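Local coordinates for protein histidine acid phosphatase (Hafnia alvei, PDB 4ARU) that is a histidine acid phosphatase of branch 2 of the histidine phosphatase superfamily, at residues A[155-160]-A[208-213]; A[163-168]-A[215-220]. All coordinates share one frame; numbering follows the deposited sequence.

Contact 1: residues A[155-160]-A[208-213]; sequences ETLNQR and VALEGA
Asn-158 turns a face of its carboxamide toward the methyl of Ala-213, which sits obliquely over that face, nearer the amide nitrogen: ND2 comes to 3.6 Å from Ala-213 CB, while OD1 of Asn-158 stands 4.0 Å from the same carbon. Both ends of the amide thus border on one methyl, and the touch is van der Waals in kind. The polar atoms of Asn-158 are satisfied elsewhere: OD1 is hydrogen-bonded to Ser-197 OG and ND2 to Met-195 O, with a weak further bond from ND2 to Ser-192 O. Gripped at both ends, the amide should have little freedom to flip. Its CG lies anti to the carbonyl carbon (chi1 -68°), which swings the group off the backbone of 155-160 and across to the start of the facing helix. The second touch is between two leucines. Leu-157 CD2 meets Leu-210 CD2 at 4.1 Å, the side chains crossing at about a right angle and meeting through one methyl each. Only 127 Å² is buried between the segments, yet all four touching residues are buried. Gly-212 occupies the N-cap position of helix 213-229, with phi at 103°, where a side chain would collide with the carbonyl oxygen of Glu-211; the turn it makes carries the chain from strand into helix and sets Ala-213 in the first turn, facing Asn-158. The loop between helices 139-150 and 162-172 is in this way joined to the strand-to-helix turn. Strand 208-211 pairs antiparallel with strand 198-201 in a small sheet apart from the main mixed one, and helix 243-262 packs on both leucines, through Leu-259 on Leu-157 and through Gln-256 and Met-260 on Leu-210.

Contact 2: residues A[163-168]-A[215-220]; sequences ASLALM and GLASTL
Apolar contact centres on Met-168 and Ala-217, with Met-168 CG 4.0 Å from Ala-217 CB. The Met-168 chain starts extended, CG anti to the backbone N (chi1 179°), then bends at chi2 and chi3, which turns its end along the partner helix toward Leu-220. There CE lies 3.9 Å from Leu-220 CB and SD of Met-168 is 4.1 Å from that carbon, the two side chains crossing at about a right angle. From one turn earlier on its helix, Leu-165 adds a single methyl, CD2, at 4.1 Å from Ala-217 CB; the small alanine is therefore met by two side chains of helix 162-172. This is a helix-helix packing between 162-172 and 213-229, with segment axes 10.7 Å apart at closest approach and crossing at 58°. It lies apart from the mixed sheet, consistent with the mainly helical part that branch 2 histidine phosphatases add to their alpha/beta core. The backbone takes part at one point: the Met-168 methyl CE comes to 3.4 Å from Ala-217 O, a close van der Waals approach. The hydroxyls of Ser-164 and Ser-218 are instead bonded to helix 243-262, Ser-164 OG to Ser-248 OG and Ser-218 OG to Gln-256 OE1 and His-253 ND1. Farther along helix 213-229, Ala-221 and Phe-224 also touch Met-168, while Met-31 of helix 29-33 and Trp-39 of a loop touch Leu-220.

Overall arrangement
Contact 1 and contact 2 have centres 11 Å apart and join the same two regions of the chain, since strand 208-211 leads directly into helix 213-229 and the loop holding 155-160 leads into helix 162-172. They also touch: Leu-165 CD1 packs 3.7 Å from Asn-158 CB, and Leu-165 CD2 lies 3.7 Å from Ala-213 O. On the strand side, Leu-210 CD2 is 3.9 Å from Gly-215 N. Helix 243-262 is shared, backing both contacts. Their centres lie about 22 and 20 Å from the centre of the chain, on the same side of it. A bound sodium ion is about 8 Å from the side chain of Leu-220.

Contact 1: residues A[155-160]-A[208-213]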
loop_
_atom_site.group_PDB
_atom_site.type_symbol
_atom_site.label_atom_id
_atom_site.label_comp_id
_atom_site.label_asym_id
_atom_site.label_seq_id
_atom_site.Cartn_x
_atom_site.Cartn_y
_atom_site.Cartn_z
ATOM N N GLU A 155 -6.234 23.066 9.336
ATOM C CA GLU A 155 -5.262 24.131 9.614
ATOM C C GLU A 155 -4.606 23.965 10.997
ATOM O O GLU A 155 -3.543 24.532 11.268
ATOM C CB GLU A 155 -5.922 25.504 9.509
ATOM C CG GLU A 155 -6.285 25.986 8.081
ATOM C CD GLU A 155 -7.463 25.258 7.407
ATOM O OE1 GLU A 155 -8.187 24.461 8.074
ATOM O OE2 GLU A 155 -7.675 25.483 6.190
ATOM N N THR A 156 -5.254 23.174 11.855
ATOM C CA THR A 156 -4.767 22.949 13.224
ATOM C C THR A 156 -4.050 21.616 13.409
ATOM O O THR A 156 -3.660 21.252 14.509
ATOM C CB THR A 156 -5.919 23.074 14.275
ATOM O OG1 THR A 156 -6.810 21.946 14.201
ATOM C CG2 THR A 156 -6.698 24.351 14.119
ATOM N N LEU A 157 -3.867 20.871 12.325
ATOM C CA LEU A 157 -3.366 19.490 12.433
ATOM C C LEU A 157 -1.999 19.379 13.097
ATOM O O LEU A 157 -1.738 18.391 13.789
ATOM C CB LEU A 157 -3.297 18.857 11.050
ATOM C CG LEU A 157 -3.054 17.351 11.011
ATOM C CD1 LEU A 157 -4.238 16.583 11.556
ATOM C CD2 LEU A 157 -2.713 16.878 9.619
ATOM N N ASN A 158 -1.100 20.343 12.895
ATOM C CA ASN A 158 0.230 20.189 13.469
ATOM C C ASN A 158 0.155 20.073 14.998
ATOM O O ASN A 158 1.054 19.497 15.615
ATOM C CB ASN A 158 1.156 21.382 13.181
ATOM C CG ASN A 158 1.541 21.506 11.711
ATOM O OD1 ASN A 158 1.121 20.704 10.871
ATOM N ND2 ASN A 158 2.396 22.500 11.438
ATOM N N GLN A 159 -0.850 20.684 15.601
ATOM C CA GLN A 159 -0.972 20.668 17.056
ATOM C C GLN A 159 -1.203 19.278 17.640
ATOM O O GLN A 159 -1.002 19.103 18.860
ATOM C CB GLN A 159 -2.030 21.660 17.508
ATOM C CG GLN A 159 -1.702 23.121 17.181
ATOM C CD GLN A 159 -0.223 23.508 17.376
ATOM O OE1 GLN A 159 0.476 23.900 16.410
ATOM N NE2 GLN A 159 0.280 23.355 18.595
ATOM N N ARG A 160 -1.639 18.352 16.804
ATOM C CA ARG A 160 -1.878 16.972 17.193
ATOM C C ARG A 160 -0.569 16.192 17.271
ATOM O O ARG A 160 -0.504 15.118 17.884
ATOM C CB ARG A 160 -2.836 16.296 16.195
ATOM C CG ARG A 160 -3.122 14.828 16.438
ATOM C CD ARG A 160 -4.218 14.359 15.533
ATOM N NE ARG A 160 -5.496 14.966 15.873
ATOM C CZ ARG A 160 -6.591 14.864 15.133
ATOM N NH1 ARG A 160 -6.542 14.235 13.937
ATOM N NH2 ARG A 160 -7.727 15.416 15.594
ATOM N N VAL A 208 -4.840 16.669 -5.072
ATOM C CA VAL A 208 -5.052 17.052 -3.671
ATOM C C VAL A 208 -3.786 16.794 -2.897
ATOM O O VAL A 208 -3.106 15.776 -3.092
ATOM C CB VAL A 208 -6.245 16.221 -3.101
ATOM C CG1 VAL A 208 -6.513 16.517 -1.648
ATOM C CG2 VAL A 208 -7.517 16.414 -3.913
ATOM N N ALA A 209 -3.413 17.700 -1.998
ATOM C CA ALA A 209 -2.255 17.459 -1.191
ATOM C C ALA A 209 -2.405 18.038 0.205
ATOM O O ALA A 209 -3.000 19.121 0.368
ATOM C CB ALA A 209 -1.018 18.042 -1.857
ATOM N N LEU A 210 -1.836 17.360 1.179
ATOM C CA LEU A 210 -1.723 17.913 2.519
ATOM C C LEU A 210 -0.381 18.679 2.556
ATOM O O LEU A 210 0.694 18.061 2.570
ATOM C CB LEU A 210 -1.758 16.796 3.584
ATOM C CG LEU A 210 -1.516 17.222 5.011
ATOM C CD1 LEU A 210 -2.700 18.054 5.497
ATOM C CD2 LEU A 210 -1.330 16.005 5.881
ATOM N N GLU A 211 -0.439 20.014 2.511
ATOM C CA GLU A 211 0.750 20.856 2.571
ATOM C C GLU A 211 1.104 21.125 4.016
ATOM O O GLU A 211 0.227 21.078 4.883
ATOM C CB GLU A 211 0.504 22.201 1.884
ATOM C CG GLU A 211 0.113 22.052 0.399
ATOM C CD GLU A 211 1.270 21.532 -0.483
ATOM O OE1 GLU A 211 2.452 21.670 -0.131
ATOM O OE2 GLU A 211 0.986 21.033 -1.597
ATOM N N GLY A 212 2.340 21.475 4.272
ATOM C CA GLY A 212 2.813 21.794 5.611
ATOM C C GLY A 212 3.622 20.709 6.277
ATOM O O GLY A 212 4.007 19.713 5.665
ATOM N N ALA A 213 3.880 20.908 7.561
ATOM C CA ALA A 213 4.836 20.112 8.278
ATOM C C ALA A 213 4.493 18.621 8.311
ATOM O O ALA A 213 5.374 17.753 8.252
ATOM C CB ALA A 213 4.972 20.665 9.669
#

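Contact 2: residues A[163-168]-A[215-220]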
loop_
_atom_site.group_PDB
_atom_site.type_symbol
_atom_site.label_atom_id
_atom_site.label_comp_id
_atom_site.label_asym_id
_atom_site.label_seq_id
_atom_site.Cartn_x
_atom_site.Cartn_y
_atom_site.Cartn_z
ATOM N N ALA A 163 5.188 16.344 19.343
ATOM C CA ALA A 163 6.403 15.560 19.626
ATOM C C ALA A 163 7.062 14.964 18.381
ATOM O O ALA A 163 8.278 15.002 18.201
ATOM C CB ALA A 163 6.086 14.461 20.625
ATOM N N SER A 164 6.254 14.419 17.489
ATOM C CA SER A 164 6.735 13.809 16.266
ATOM C C SER A 164 7.361 14.849 15.337
ATOM O O SER A 164 8.424 14.621 14.732
ATOM C CB SER A 164 5.596 13.080 15.569
ATOM O OG SER A 164 5.173 11.960 16.328
ATOM N N LEU A 165 6.719 16.018 15.254
ATOM C CA LEU A 165 7.280 17.087 14.414
ATOM C C LEU A 165 8.591 17.602 15.002
ATOM O O LEU A 165 9.570 17.899 14.293
ATOM C CB LEU A 165 6.267 18.207 14.217
ATOM C CG LEU A 165 5.057 17.898 13.346
ATOM C CD1 LEU A 165 4.040 19.031 13.271
ATOM C CD2 LEU A 165 5.529 17.551 11.943
ATOM N N ALA A 166 8.668 17.672 16.325
ATOM C CA ALA A 166 9.912 18.087 16.982
ATOM C C ALA A 166 11.022 17.072 16.751
ATOM O O ALA A 166 12.151 17.443 16.513
ATOM C CB ALA A 166 9.701 18.314 18.465
ATOM N N LEU A 167 10.656 15.791 16.762
ATOM C CA LEU A 167 11.654 14.755 16.461
ATOM C C LEU A 167 12.130 14.860 15.020
ATOM O O LEU A 167 13.318 14.774 14.743
ATOM C CB LEU A 167 11.102 13.362 16.725
ATOM C CG LEU A 167 11.989 12.170 16.362
ATOM C CD1 LEU A 167 13.263 12.191 17.175
ATOM C CD2 LEU A 167 11.216 10.885 16.576
ATOM N N MET A 168 11.206 15.074 14.105
ATOM C CA MET A 168 11.594 15.229 12.691
ATOM C C MET A 168 12.578 16.411 12.582
ATOM O O MET A 168 13.592 16.338 11.880
ATOM C CB MET A 168 10.387 15.469 11.786
ATOM C CG MET A 168 10.735 15.650 10.315
ATOM S SD MET A 168 11.695 14.304 9.545
ATOM C CE MET A 168 10.452 13.086 9.256
ATOM N N GLY A 215 2.485 16.886 6.210
ATOM C CA GLY A 215 2.661 16.350 4.841
ATOM C C GLY A 215 4.114 16.175 4.454
ATOM O O GLY A 215 4.485 15.148 3.903
ATOM N N LEU A 216 4.935 17.174 4.739
ATOM C CA LEU A 216 6.351 17.082 4.400
ATOM C C LEU A 216 7.051 16.024 5.237
ATOM O O LEU A 216 7.762 15.162 4.715
ATOM C CB LEU A 216 6.999 18.440 4.570
ATOM C CG LEU A 216 8.526 18.478 4.335
ATOM C CD1 LEU A 216 8.907 18.060 2.942
ATOM C CD2 LEU A 216 9.044 19.856 4.658
ATOM N N ALA A 217 6.808 16.030 6.533
ATOM C CA ALA A 217 7.393 15.024 7.408
ATOM C C ALA A 217 6.979 13.625 7.029
ATOM O O ALA A 217 7.784 12.684 7.129
ATOM C CB ALA A 217 7.067 15.289 8.858
ATOM N N SER A 218 5.749 13.433 6.559
ATOM C CA SER A 218 5.260 12.114 6.107
ATOM C C SER A 218 6.182 11.599 4.993
ATOM O O SER A 218 6.621 10.441 4.983
ATOM C CB SER A 218 3.829 12.167 5.553
ATOM O OG SER A 218 3.503 10.980 4.870
ATOM N N THR A 219 6.474 12.456 4.034
ATOM C CA THR A 219 7.304 12.080 2.910
ATOM C C THR A 219 8.728 11.760 3.386
ATOM O O THR A 219 9.289 10.736 2.995
ATOM C CB THR A 219 7.382 13.238 1.929
ATOM O OG1 THR A 219 6.068 13.490 1.419
ATOM C CG2 THR A 219 8.295 12.938 0.796
ATOM N N LEU A 220 9.289 12.596 4.249
ATOM C CA LEU A 220 10.656 12.417 4.724
ATOM C C LEU A 220 10.729 11.147 5.524
ATOM O O LEU A 220 11.738 10.393 5.409
ATOM C CB LEU A 220 11.129 13.614 5.495
ATOM C CG LEU A 220 11.056 14.945 4.709
ATOM C CD1 LEU A 220 11.562 16.076 5.582
ATOM C CD2 LEU A 220 11.771 14.836 3.367
#